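Local coordinates for glutathione peroxidase (Hypocrea jecorina, PDB 6VPD), which probably reduces hydroperoxides to alcohols at the expense of thioredoxin, as a peroxidase of the glutathione peroxidase family, at residues N69-Y74 against K115-V120; V52-T57 against L88-N93; N56-C61 against K152-K157; K79-D84 against K182-I187. All blocks are in the same frame, centred on the assembly; numbering follows the deposited sequence.

Contact 1: residues N69-Y74 against K115-V120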
loop_
_atom_site.group_PDB
_atom_site.type_symbol
_atom_site.label_atom_id
_atom_site.label_comp_id
_atom_site.label_asym_id
_atom_site.label_seq_id
_atom_site.Cartn_x
_atom_site.Cartn_y
_atom_site.Cartn_z
ATOM N N ASN A 69 -13.202 8.883 1.283
ATOM C CA ASN A 69 -12.629 9.425 0.053
ATOM C C ASN A 69 -13.300 8.852 -1.194
ATOM O O ASN A 69 -13.517 9.577 -2.176
ATOM C CB ASN A 69 -11.130 9.153 0.015
ATOM C CG ASN A 69 -10.364 10.024 0.981
ATOM O OD1 ASN A 69 -9.525 9.544 1.744
ATOM N ND2 ASN A 69 -10.652 11.318 0.954
ATOM N N LEU A 70 -13.622 7.554 -1.183
ATOM C CA LEU A 70 -14.313 6.965 -2.326
ATOM C C LEU A 70 -15.767 7.406 -2.386
ATOM O O LEU A 70 -16.316 7.586 -3.479
ATOM C CB LEU A 70 -14.212 5.429 -2.312
ATOM C CG LEU A 70 -12.850 4.897 -2.790
ATOM C CD1 LEU A 70 -12.299 3.764 -1.935
ATOM C CD2 LEU A 70 -12.911 4.509 -4.273
ATOM N N GLU A 71 -16.417 7.590 -1.236
ATOM C CA GLU A 71 -17.730 8.225 -1.254
ATOM C C GLU A 71 -17.652 9.664 -1.768
ATOM O O GLU A 71 -18.563 10.128 -2.462
ATOM C CB GLU A 71 -18.343 8.176 0.138
ATOM C CG GLU A 71 -19.756 8.689 0.216
ATOM C CD GLU A 71 -20.730 7.883 -0.617
ATOM O OE1 GLU A 71 -21.813 8.413 -0.953
ATOM O OE2 GLU A 71 -20.430 6.711 -0.931
ATOM N N SER A 72 -16.556 10.368 -1.475
ATOM C CA SER A 72 -16.423 11.768 -1.862
ATOM C C SER A 72 -16.238 11.928 -3.372
ATOM O O SER A 72 -16.902 12.757 -4.000
ATOM C CB SER A 72 -15.265 12.399 -1.088
ATOM O OG SER A 72 -14.914 13.662 -1.620
ATOM N N VAL A 73 -15.337 11.151 -3.976
ATOM C CA VAL A 73 -15.167 11.197 -5.430
ATOM C C VAL A 73 -16.458 10.796 -6.141
ATOM O O VAL A 73 -16.767 11.307 -7.220
ATOM C CB VAL A 73 -13.980 10.303 -5.851
ATOM C CG1 VAL A 73 -13.760 10.359 -7.363
ATOM C CG2 VAL A 73 -12.721 10.731 -5.134
ATOM N N TYR A 74 -17.242 9.906 -5.539
ATOM C CA TYR A 74 -18.483 9.442 -6.161
ATOM C C TYR A 74 -19.586 10.483 -6.085
ATOM O O TYR A 74 -20.399 10.592 -7.007
ATOM C CB TYR A 74 -18.958 8.162 -5.488
ATOM C CG TYR A 74 -20.270 7.634 -6.007
ATOM C CD1 TYR A 74 -20.391 7.176 -7.317
ATOM C CD2 TYR A 74 -21.378 7.547 -5.172
ATOM C CE1 TYR A 74 -21.581 6.666 -7.782
ATOM C CE2 TYR A 74 -22.573 7.035 -5.626
ATOM C CZ TYR A 74 -22.673 6.596 -6.927
ATOM O OH TYR A 74 -23.872 6.092 -7.372
ATOM N N LYS A 115 -19.866 5.240 5.919
ATOM C CA LYS A 115 -21.039 4.862 5.148
ATOM C C LYS A 115 -20.847 5.330 3.713
ATOM O O LYS A 115 -20.290 6.406 3.470
ATOM C CB LYS A 115 -22.322 5.454 5.739
ATOM C CG LYS A 115 -23.563 4.659 5.377
ATOM C CD LYS A 115 -23.273 3.158 5.444
ATOM C CE LYS A 115 -24.527 2.327 5.193
ATOM N NZ LYS A 115 -24.206 0.970 4.662
ATOM N N VAL A 116 -21.272 4.497 2.764
ATOM C CA VAL A 116 -21.123 4.790 1.349
ATOM C C VAL A 116 -22.483 4.636 0.685
ATOM O O VAL A 116 -23.383 3.985 1.211
ATOM C CB VAL A 116 -20.075 3.887 0.660
ATOM C CG1 VAL A 116 -18.855 3.715 1.548
ATOM C CG2 VAL A 116 -20.682 2.548 0.283
ATOM N N THR A 117 -22.625 5.251 -0.490
ATOM C CA THR A 117 -23.867 5.160 -1.251
ATOM C C THR A 117 -23.748 4.376 -2.553
ATOM O O THR A 117 -24.778 3.950 -3.081
ATOM C CB THR A 117 -24.408 6.564 -1.568
ATOM O OG1 THR A 117 -23.345 7.390 -2.058
ATOM C CG2 THR A 117 -25.000 7.204 -0.322
ATOM N N PHE A 118 -22.534 4.169 -3.079
ATOM C CA PHE A 118 -22.370 3.402 -4.304
ATOM C C PHE A 118 -22.650 1.930 -4.041
ATOM O O PHE A 118 -22.566 1.469 -2.898
ATOM C CB PHE A 118 -20.963 3.572 -4.882
ATOM C CG PHE A 118 -19.855 3.399 -3.882
ATOM C CD1 PHE A 118 -19.370 2.137 -3.573
ATOM C CD2 PHE A 118 -19.265 4.513 -3.283
ATOM C CE1 PHE A 118 -18.333 1.978 -2.659
ATOM C CE2 PHE A 118 -18.232 4.369 -2.372
ATOM C CZ PHE A 118 -17.763 3.096 -2.056
ATOM N N PRO A 119 -23.005 1.177 -5.082
ATOM C CA PRO A 119 -23.294 -0.251 -4.891
ATOM C C PRO A 119 -22.092 -0.995 -4.321
ATOM O O PRO A 119 -20.971 -0.899 -4.833
ATOM C CB PRO A 119 -23.642 -0.743 -6.304
ATOM C CG PRO A 119 -24.057 0.512 -7.060
ATOM C CD PRO A 119 -23.250 1.629 -6.465
ATOM N N VAL A 120 -22.338 -1.754 -3.256
ATOM C CA VAL A 120 -21.360 -2.681 -2.698
ATOM C C VAL A 120 -21.858 -4.100 -2.951
ATOM O O VAL A 120 -23.025 -4.415 -2.688
ATOM C CB VAL A 120 -21.123 -2.416 -1.202
ATOM C CG1 VAL A 120 -20.505 -3.619 -0.543
ATOM C CG2 VAL A 120 -20.229 -1.187 -1.033
#
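The ring of Tyr74 receives Phe118 in two ways. CB of Phe118 stands over the middle of one tyrosine face, 3.9 Å from the centroid of the Tyr74 ring, a CH-pi contact. The phenyl group beyond it turns its edge to that ring, forming a T-shaped pair of Tyr74 and Phe118 with centroids 5.9 Å apart and planes at 85°. With alanine in place of the tyrosine, Phe118 would probably lose the face on which its CB and ring edge rest, opening a gap between helix and loop.

One turn earlier on the helix, Glu71 grips the loop backbone: Thr117 N donates to Glu71 OE2 over 2.7 Å, fairly straight at 161°, approaching from above the carboxylate plane. The acid gets there by setting CG opposite the backbone N (chi1 -175°) and then bending at the next bond. Leu70 completes the helix side, its CB 4.2 Å from CE2 of Phe118.

The helix is the one joining two parallel strands in the beta-alpha-beta unit of the thioredoxin fold, and the loop, which lies between strand 85-92 and helix 133-141 in the chain, packs along it. Within that loop Val116 CG2 covers one face of the Phe118 ring, 3.7 Å above its plane. Further out, Val87 of strand 85-92 touches both Tyr74 and Phe118, and a backbone bond between Pro119 and Gly89 ties the loop to the same strand.

Contact 2: residues V52-T57 against L88-N93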
loop_
_atom_site.group_PDB
_atom_site.type_symbol
_atom_site.label_atom_id
_atom_site.label_comp_id
_atom_site.label_asym_id
_atom_site.label_seq_id
_atom_site.Cartn_x
_atom_site.Cartn_y
_atom_site.Cartn_z
ATOM N N VAL A 52 -16.845 3.006 -15.070
ATOM C CA VAL A 52 -16.967 2.190 -13.866
ATOM C C VAL A 52 -15.624 2.163 -13.137
ATOM O O VAL A 52 -14.571 1.945 -13.754
ATOM C CB VAL A 52 -17.420 0.750 -14.192
ATOM C CG1 VAL A 52 -17.691 -0.017 -12.898
ATOM C CG2 VAL A 52 -18.639 0.737 -15.102
ATOM N N LEU A 53 -15.663 2.370 -11.825
ATOM C CA LEU A 53 -14.484 2.260 -10.987
ATOM C C LEU A 53 -14.686 1.063 -10.071
ATOM O O LEU A 53 -15.620 1.047 -9.263
ATOM C CB LEU A 53 -14.248 3.541 -10.189
ATOM C CG LEU A 53 -12.945 3.422 -9.386
ATOM C CD1 LEU A 53 -11.695 3.638 -10.265
ATOM C CD2 LEU A 53 -12.934 4.305 -8.174
ATOM N N VAL A 54 -13.825 0.057 -10.211
ATOM C CA VAL A 54 -13.957 -1.205 -9.499
ATOM C C VAL A 54 -12.956 -1.155 -8.369
ATOM O O VAL A 54 -11.791 -0.809 -8.586
ATOM C CB VAL A 54 -13.693 -2.410 -10.424
ATOM C CG1 VAL A 54 -13.659 -3.695 -9.630
ATOM C CG2 VAL A 54 -14.737 -2.508 -11.536
ATOM N N VAL A 55 -13.410 -1.437 -7.157
ATOM C CA VAL A 55 -12.547 -1.365 -5.989
ATOM C C VAL A 55 -12.885 -2.546 -5.076
ATOM O O VAL A 55 -14.061 -2.873 -4.885
ATOM C CB VAL A 55 -12.682 -0.002 -5.280
ATOM C CG1 VAL A 55 -14.052 0.160 -4.697
ATOM C CG2 VAL A 55 -11.631 0.160 -4.192
ATOM N N ASN A 56 -11.854 -3.250 -4.604
ATOM C CA ASN A 56 -12.010 -4.320 -3.626
ATOM C C ASN A 56 -11.955 -3.713 -2.228
ATOM O O ASN A 56 -10.945 -3.110 -1.834
ATOM C CB ASN A 56 -10.921 -5.372 -3.774
ATOM C CG ASN A 56 -9.563 -4.771 -3.684
ATOM O OD1 ASN A 56 -9.288 -3.763 -4.347
ATOM N ND2 ASN A 56 -8.705 -5.341 -2.844
ATOM N N THR A 57 -13.037 -3.871 -1.485
ATOM C CA THR A 57 -13.147 -3.251 -0.179
ATOM C C THR A 57 -12.820 -4.261 0.914
ATOM O O THR A 57 -12.804 -5.475 0.694
ATOM C CB THR A 57 -14.546 -2.662 0.028
ATOM O OG1 THR A 57 -15.535 -3.631 -0.347
ATOM C CG2 THR A 57 -14.713 -1.428 -0.822
ATOM N N LEU A 88 -18.208 0.347 -8.013
ATOM C CA LEU A 88 -18.566 -0.995 -7.564
ATOM C C LEU A 88 -17.538 -1.436 -6.533
ATOM O O LEU A 88 -16.369 -1.668 -6.874
ATOM C CB LEU A 88 -18.630 -1.976 -8.742
ATOM C CG LEU A 88 -19.670 -1.656 -9.819
ATOM C CD1 LEU A 88 -19.819 -2.797 -10.842
ATOM C CD2 LEU A 88 -21.019 -1.339 -9.196
ATOM N N GLY A 89 -17.958 -1.541 -5.276
ATOM C CA GLY A 89 -17.098 -2.091 -4.237
ATOM C C GLY A 89 -17.341 -3.584 -4.097
ATOM O O GLY A 89 -18.479 -4.036 -4.104
ATOM N N PHE A 90 -16.260 -4.343 -3.977
ATOM C CA PHE A 90 -16.344 -5.795 -3.805
ATOM C C PHE A 90 -15.623 -6.160 -2.522
ATOM O O PHE A 90 -14.378 -6.076 -2.472
ATOM C CB PHE A 90 -15.725 -6.573 -4.965
ATOM C CG PHE A 90 -16.438 -6.428 -6.267
ATOM C CD1 PHE A 90 -16.266 -5.290 -7.043
ATOM C CD2 PHE A 90 -17.238 -7.452 -6.747
ATOM C CE1 PHE A 90 -16.921 -5.162 -8.265
ATOM C CE2 PHE A 90 -17.897 -7.338 -7.972
ATOM C CZ PHE A 90 -17.741 -6.196 -8.729
ATOM N N PRO A 91 -16.331 -6.588 -1.490
ATOM C CA PRO A 91 -15.666 -6.960 -0.239
ATOM C C PRO A 91 -14.723 -8.133 -0.434
ATOM O O PRO A 91 -14.953 -9.020 -1.262
ATOM C CB PRO A 91 -16.831 -7.329 0.677
ATOM C CG PRO A 91 -18.015 -6.644 0.080
ATOM C CD PRO A 91 -17.794 -6.641 -1.387
ATOM N N CYS A 92 -13.654 -8.132 0.353
ATOM C CA CYS A 92 -12.612 -9.146 0.235
ATOM C C CYS A 92 -11.974 -9.364 1.595
ATOM O O CYS A 92 -11.461 -8.419 2.207
ATOM C CB CYS A 92 -11.555 -8.734 -0.783
ATOM S SG CYS A 92 -10.586 -10.127 -1.350
ATOM N N ASN A 93 -12.000 -10.611 2.049
ATOM C CA ASN A 93 -11.436 -11.005 3.328
ATOM C C ASN A 93 -9.975 -11.414 3.222
ATOM O O ASN A 93 -9.369 -11.760 4.240
ATOM C CB ASN A 93 -12.245 -12.166 3.913
ATOM C CG ASN A 93 -12.143 -13.431 3.065
ATOM O OD1 ASN A 93 -11.755 -13.378 1.888
ATOM N ND2 ASN A 93 -12.499 -14.580 3.659
#
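A buried parallel pairing sets Val54 to Thr57 on strand 51-58 against Leu88 to Pro91 on strand 85-92, at one side of the mixed sheet, the short segments inclined at 28°. The ladder starts with Leu88 N donating to Leu53 O (3.0 Å). Val55 then uses both its polar atoms: its N reaches Leu88 O at 3.0 Å, and its O accepts Phe90 N at 2.8 Å, in the carbonyl plane. Thr57 repeats the pattern less regularly. Its N comes to Phe90 O from above the carbonyl plane, and the bond from Cys92 N to Thr57 O is weak, bent to 125°.

These are the two strands of a right-handed beta-alpha-beta crossover, part of the thioredoxin fold, with helix 64-80 as the connection. On the face bearing Val54, Asn56, Leu88 and Phe90, Val54 CG1 touches the ring of Phe90 obliquely, 3.8 Å from CE1, and helix 133-141 covers this side through Tyr135, Leu138 and Leu134. Val52 CG1 rests 4.0 Å from Leu88 CG.

On the other face, chi1 of 48° sets Thr57 OG1 between its backbone N and carbonyl carbon, and the hydroxyl lies alongside Pro91, 3.3 Å from a ring N that has no hydrogen to offer.

Contact 3: residues N56-C61 against K152-K157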
loop_
_atom_site.group_PDB
_atom_site.type_symbol
_atom_site.label_atom_id
_atom_site.label_comp_id
_atom_site.label_asym_id
_atom_site.label_seq_id
_atom_site.Cartn_x
_atom_site.Cartn_y
_atom_site.Cartn_z
ATOM N N ASN A 56 -11.854 -3.250 -4.604
ATOM C CA ASN A 56 -12.010 -4.320 -3.626
ATOM C C ASN A 56 -11.955 -3.713 -2.228
ATOM O O ASN A 56 -10.945 -3.110 -1.834
ATOM C CB ASN A 56 -10.921 -5.372 -3.774
ATOM C CG ASN A 56 -9.563 -4.771 -3.684
ATOM O OD1 ASN A 56 -9.288 -3.763 -4.347
ATOM N ND2 ASN A 56 -8.705 -5.341 -2.844
ATOM N N THR A 57 -13.037 -3.871 -1.485
ATOM C CA THR A 57 -13.147 -3.251 -0.179
ATOM C C THR A 57 -12.820 -4.261 0.914
ATOM O O THR A 57 -12.804 -5.475 0.694
ATOM C CB THR A 57 -14.546 -2.662 0.028
ATOM O OG1 THR A 57 -15.535 -3.631 -0.347
ATOM C CG2 THR A 57 -14.713 -1.428 -0.822
ATOM N N ALA A 58 -12.518 -3.716 2.088
ATOM C CA ALA A 58 -12.261 -4.520 3.266
ATOM C C ALA A 58 -13.520 -5.251 3.698
ATOM O O ALA A 58 -14.614 -4.683 3.718
ATOM C CB ALA A 58 -11.772 -3.632 4.405
ATOM N N SER A 59 -13.362 -6.525 4.050
ATOM C CA SER A 59 -14.435 -7.225 4.743
ATOM C C SER A 59 -14.591 -6.695 6.172
ATOM O O SER A 59 -15.705 -6.391 6.613
ATOM C CB SER A 59 -14.161 -8.728 4.726
ATOM O OG SER A 59 -15.357 -9.449 4.932
ATOM N N LYS A 60 -13.478 -6.540 6.896
ATOM C CA LYS A 60 -13.483 -5.950 8.232
ATOM C C LYS A 60 -13.660 -4.433 8.172
ATOM O O LYS A 60 -13.207 -3.766 7.237
ATOM C CB LYS A 60 -12.179 -6.285 8.969
ATOM C CG LYS A 60 -11.983 -5.572 10.321
ATOM C CD LYS A 60 -11.226 -6.424 11.348
ATOM C CE LYS A 60 -9.962 -5.724 11.835
ATOM N NZ LYS A 60 -9.372 -6.403 13.019
ATOM N N CYS A 61 -14.318 -3.885 9.195
ATOM C CA CYS A 61 -14.416 -2.435 9.336
ATOM C C CYS A 61 -13.053 -1.835 9.699
ATOM O O CYS A 61 -12.037 -2.529 9.799
ATOM C CB CYS A 61 -15.453 -2.065 10.394
ATOM S SG CYS A 61 -16.939 -3.096 10.431
ATOM N N LYS A 152 -2.374 -6.281 -4.245
ATOM C CA LYS A 152 -1.485 -6.295 -3.088
ATOM C C LYS A 152 -2.253 -6.136 -1.784
ATOM O O LYS A 152 -1.948 -6.816 -0.801
ATOM C CB LYS A 152 -0.435 -5.191 -3.224
ATOM C CG LYS A 152 0.294 -5.209 -4.563
ATOM C CD LYS A 152 0.697 -3.796 -5.028
ATOM C CE LYS A 152 0.594 -3.657 -6.562
ATOM N NZ LYS A 152 0.862 -2.263 -7.044
ATOM N N TRP A 153 -3.262 -5.267 -1.756
ATOM C CA TRP A 153 -3.905 -4.896 -0.505
ATOM C C TRP A 153 -5.363 -4.547 -0.789
ATOM O O TRP A 153 -5.815 -4.568 -1.942
ATOM C CB TRP A 153 -3.129 -3.746 0.140
ATOM C CG TRP A 153 -3.459 -3.455 1.575
ATOM C CD1 TRP A 153 -3.893 -2.260 2.098
ATOM C CD2 TRP A 153 -3.374 -4.367 2.679
ATOM N NE1 TRP A 153 -4.081 -2.378 3.462
ATOM C CE2 TRP A 153 -3.778 -3.662 3.840
ATOM C CE3 TRP A 153 -3.016 -5.714 2.797
ATOM C CZ2 TRP A 153 -3.827 -4.263 5.101
ATOM C CZ3 TRP A 153 -3.081 -6.315 4.050
ATOM C CH2 TRP A 153 -3.469 -5.587 5.187
ATOM N N ASN A 154 -6.111 -4.236 0.271
ATOM C CA ASN A 154 -7.464 -3.744 0.065
ATOM C C ASN A 154 -7.409 -2.438 -0.721
ATOM O O ASN A 154 -6.421 -1.697 -0.664
ATOM C CB ASN A 154 -8.197 -3.514 1.399
ATOM C CG ASN A 154 -8.043 -4.661 2.386
ATOM O OD1 ASN A 154 -8.596 -5.746 2.201
ATOM N ND2 ASN A 154 -7.330 -4.401 3.476
ATOM N N PHE A 155 -8.471 -2.171 -1.485
ATOM C CA PHE A 155 -8.718 -0.866 -2.104
ATOM C C PHE A 155 -7.824 -0.557 -3.299
ATOM O O PHE A 155 -7.657 0.615 -3.647
ATOM C CB PHE A 155 -8.609 0.276 -1.084
ATOM C CG PHE A 155 -9.668 0.234 -0.038
ATOM C CD1 PHE A 155 -9.477 -0.489 1.127
ATOM C CD2 PHE A 155 -10.869 0.896 -0.220
ATOM C CE1 PHE A 155 -10.470 -0.551 2.104
ATOM C CE2 PHE A 155 -11.864 0.845 0.749
ATOM C CZ PHE A 155 -11.662 0.118 1.913
ATOM N N GLU A 156 -7.243 -1.555 -3.956
ATOM C CA GLU A 156 -6.780 -1.310 -5.312
ATOM C C GLU A 156 -7.995 -0.956 -6.169
ATOM O O GLU A 156 -9.115 -1.412 -5.902
ATOM C CB GLU A 156 -6.025 -2.530 -5.876
ATOM C CG GLU A 156 -4.610 -2.753 -5.266
ATOM C CD GLU A 156 -3.561 -3.301 -6.260
ATOM O OE1 GLU A 156 -2.769 -4.193 -5.877
ATOM O OE2 GLU A 156 -3.494 -2.826 -7.418
ATOM N N LYS A 157 -7.786 -0.082 -7.159
ATOM C CA LYS A 157 -8.854 0.430 -8.021
ATOM C C LYS A 157 -8.557 0.116 -9.487
ATOM O O LYS A 157 -7.411 0.240 -9.931
ATOM C CB LYS A 157 -9.016 1.950 -7.863
ATOM C CG LYS A 157 -9.241 2.423 -6.458
ATOM C CD LYS A 157 -7.954 2.913 -5.813
ATOM C CE LYS A 157 -8.248 3.698 -4.539
ATOM N NZ LYS A 157 -7.173 3.526 -3.503
#
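Asn56 meets the type II turn Trp153 to Glu156 with both backbone and side chain. Its O accepts Phe155 N over 2.7 Å, the donor lying nearly in line with the carbonyl bond although the N-H...O angle is only 139°. Its ND2 donates to Trp153 O at 3.1 Å in a straighter bond (162°), with the acceptor in the amide plane. A leucine in place of Asn56 would probably leave Trp153 O without this donor and the turn less firmly fixed.

Next, Thr57 places CA over the rim of one face of the Phe155 ring, where Asn56 O also sits, while its CG2 is 4.0 Å from Phe155 CE2. Ala58 continues along the same ring, CB 4.1 Å from CE1. The strand then gives way to the loop bearing Cys61, the predicted active-site residue. Tyr67 of helix 64-80 packs edge-to-face with Phe155.

Trp153, Asn154 and Phe155 spell the Trp-Asn-Phe sequence familiar from glutathione peroxidases, and Trp153 also packs on Lys178 of the second subunit. Two polar bonds to backbone atoms of the turn, backed by an aromatic face, imply that this sequence is held in a defined position beside the strand leading to Cys61.

Contact 4: residues K79-D84 against K182-I187; sequences KEYPDD and KIIEAI
Tyr81 offers one face of its ring to Ile187, whose CG2 methyl stands above it, displaced toward the rim on the side of CD1. This methyl is 3.9 Å from the centroid of the Tyr81 ring and 22° off its normal, a CH-pi contact, with Tyr81 CD1 the nearest ring atom at 3.6 Å. Ile187 can do this because chi1 of -72° swings CG2 opposite its backbone N, while CG1 leads to CD1, 4.1 Å from Tyr81 CB. One turn back along helix 176-188, Ile184 CG1 meets Tyr81 CE2 obliquely at 4.2 Å, and its CD1 lies 3.8 Å from Glu80 OE2.

The side chain of Asp84 crosses that of Ile187 at about a right angle, placing OD1 3.7 Å from the same CG2. No hydrogen bond links the two segments; polar ends find partners beyond them. Tyr81 OH is hydrogen-bonded to Lys188 NZ, and Asp84 OD1 forms a salt bridge with Arg162, whose NH2 also bonds Ile187 O. Tyr81 and Asp84 come together through a type II turn closed by Asp84 N to Tyr81 O, 3.1 Å, just where helix 64-80 ends.

Ile187 also touches Ile77 and Val51. The arrangement is surface packing, away from the predicted active-site cysteine: two helices flanking the same side of a central sheet, as in the thioredoxin fold.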
loop_
_atom_site.group_PDB
_atom_site.type_symbol
_atom_site.label_atom_id
_atom_site.label_comp_id
_atom_site.label_asym_id
_atom_site.label_seq_id
_atom_site.Cartn_x
_atom_site.Cartn_y
_atom_site.Cartn_z
ATOM N N LYS A 79 -22.518 14.682 -9.215
ATOM C CA LYS A 79 -23.061 16.014 -9.462
ATOM C C LYS A 79 -22.742 16.482 -10.879
ATOM O O LYS A 79 -23.646 16.765 -11.673
ATOM C CB LYS A 79 -22.512 16.999 -8.428
ATOM C CG LYS A 79 -22.866 16.656 -6.979
ATOM C CD LYS A 79 -22.105 17.542 -5.976
ATOM C CE LYS A 79 -22.568 17.296 -4.533
ATOM N NZ LYS A 79 -21.816 18.127 -3.537
ATOM N N GLU A 80 -21.449 16.565 -11.208
ATOM C CA GLU A 80 -21.010 16.978 -12.540
ATOM C C GLU A 80 -21.660 16.159 -13.655
ATOM O O GLU A 80 -22.039 16.706 -14.692
ATOM C CB GLU A 80 -19.490 16.851 -12.644
ATOM C CG GLU A 80 -18.714 17.577 -11.570
ATOM C CD GLU A 80 -17.561 18.372 -12.145
ATOM O OE1 GLU A 80 -17.777 19.561 -12.473
ATOM O OE2 GLU A 80 -16.444 17.815 -12.277
ATOM N N TYR A 81 -21.788 14.847 -13.464
ATOM C CA TYR A 81 -22.129 13.915 -14.541
ATOM C C TYR A 81 -23.043 12.836 -14.005
ATOM O O TYR A 81 -22.639 11.678 -13.852
ATOM C CB TYR A 81 -20.872 13.280 -15.133
ATOM C CG TYR A 81 -19.986 14.258 -15.818
ATOM C CD1 TYR A 81 -20.298 14.733 -17.093
ATOM C CD2 TYR A 81 -18.845 14.715 -15.196
ATOM C CE1 TYR A 81 -19.482 15.644 -17.719
ATOM C CE2 TYR A 81 -18.026 15.613 -15.804
ATOM C CZ TYR A 81 -18.339 16.075 -17.068
ATOM O OH TYR A 81 -17.494 16.978 -17.664
ATOM N N PRO A 82 -24.295 13.174 -13.722
ATOM C CA PRO A 82 -25.191 12.194 -13.091
ATOM C C PRO A 82 -25.461 11.013 -14.016
ATOM O O PRO A 82 -25.755 11.189 -15.202
ATOM C CB PRO A 82 -26.459 13.009 -12.804
ATOM C CG PRO A 82 -26.421 14.150 -13.785
ATOM C CD PRO A 82 -24.951 14.476 -13.951
ATOM N N ASP A 83 -25.339 9.803 -13.456
ATOM C CA ASP A 83 -25.559 8.530 -14.146
ATOM C C ASP A 83 -24.387 8.152 -15.050
ATOM O O ASP A 83 -24.358 7.043 -15.605
ATOM C CB ASP A 83 -26.850 8.554 -14.976
ATOM C CG ASP A 83 -28.117 8.427 -14.131
ATOM O OD1 ASP A 83 -28.059 8.618 -12.888
ATOM O OD2 ASP A 83 -29.182 8.166 -14.743
ATOM N N ASP A 84 -23.415 9.056 -15.212
ATOM C CA ASP A 84 -22.283 8.770 -16.091
ATOM C C ASP A 84 -21.312 7.756 -15.513
ATOM O O ASP A 84 -20.538 7.169 -16.281
ATOM C CB ASP A 84 -21.504 10.043 -16.399
ATOM C CG ASP A 84 -22.187 10.897 -17.414
ATOM O OD1 ASP A 84 -21.988 10.609 -18.616
ATOM O OD2 ASP A 84 -22.922 11.839 -17.011
ATOM N N LYS A 182 -8.767 11.327 -14.565
ATOM C CA LYS A 182 -8.875 10.192 -15.482
ATOM C C LYS A 182 -10.327 9.742 -15.647
ATOM O O LYS A 182 -10.738 9.346 -16.748
ATOM C CB LYS A 182 -8.017 9.032 -14.989
ATOM C CG LYS A 182 -6.533 9.244 -15.172
ATOM C CD LYS A 182 -6.068 8.983 -16.588
ATOM C CE LYS A 182 -6.717 7.740 -17.176
ATOM N NZ LYS A 182 -6.550 7.761 -18.650
ATOM N N ILE A 183 -11.111 9.765 -14.562
ATOM C CA ILE A 183 -12.527 9.428 -14.671
ATOM C C ILE A 183 -13.209 10.372 -15.637
ATOM O O ILE A 183 -13.843 9.947 -16.613
ATOM C CB ILE A 183 -13.215 9.469 -13.295
ATOM C CG1 ILE A 183 -12.758 8.303 -12.430
ATOM C CG2 ILE A 183 -14.725 9.394 -13.482
ATOM C CD1 ILE A 183 -12.726 8.646 -10.973
ATOM N N ILE A 184 -13.074 11.675 -15.382
ATOM C CA ILE A 184 -13.781 12.698 -16.150
ATOM C C ILE A 184 -13.381 12.674 -17.631
ATOM O O ILE A 184 -14.231 12.873 -18.511
ATOM C CB ILE A 184 -13.542 14.058 -15.463
ATOM C CG1 ILE A 184 -14.414 14.137 -14.208
ATOM C CG2 ILE A 184 -13.796 15.229 -16.392
ATOM C CD1 ILE A 184 -13.942 15.161 -13.206
ATOM N N GLU A 185 -12.109 12.380 -17.933
ATOM C CA GLU A 185 -11.713 12.116 -19.317
ATOM C C GLU A 185 -12.423 10.885 -19.882
ATOM O O GLU A 185 -12.884 10.900 -21.029
ATOM C CB GLU A 185 -10.199 11.947 -19.412
ATOM C CG GLU A 185 -9.606 11.723 -20.833
ATOM C CD GLU A 185 -10.350 12.423 -22.005
ATOM O OE1 GLU A 185 -11.275 11.827 -22.597
ATOM O OE2 GLU A 185 -10.009 13.580 -22.351
ATOM N N ALA A 186 -12.515 9.799 -19.103
ATOM C CA ALA A 186 -13.266 8.657 -19.609
ATOM C C ALA A 186 -14.714 9.041 -19.873
ATOM O O ALA A 186 -15.303 8.568 -20.850
ATOM C CB ALA A 186 -13.186 7.471 -18.653
ATOM N N ILE A 187 -15.276 9.954 -19.064
ATOM C CA ILE A 187 -16.681 10.336 -19.215
ATOM C C ILE A 187 -16.886 11.186 -20.471
ATOM O O ILE A 187 -17.859 10.992 -21.215
ATOM C CB ILE A 187 -17.179 11.061 -17.947
ATOM C CG1 ILE A 187 -17.330 10.077 -16.790
ATOM C CG2 ILE A 187 -18.511 11.800 -18.207
ATOM C CD1 ILE A 187 -17.600 10.757 -15.473
#

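From the N terminus, strand 51-58 starts two contacts that share Asn56 and Thr57. Contact 2 closes the shorter loop, around helix 64-80, by pairing the strand with 85-92; contact 3 closes a longer one, bringing the strand end to the loop before strand 157-160. Contact 1, from helix 64-80 to the 115-120 loop, is nested inside contact 3 and crosses contact 2, which it touches through Leu70 and Leu53. Contact 4 leaves the end of that helix for helix 176-188 and crosses the other three, lying across the chain's centre from contact 3. Sheet, crossover helix, the 115-120 loop and C-terminal helix are thus tied together.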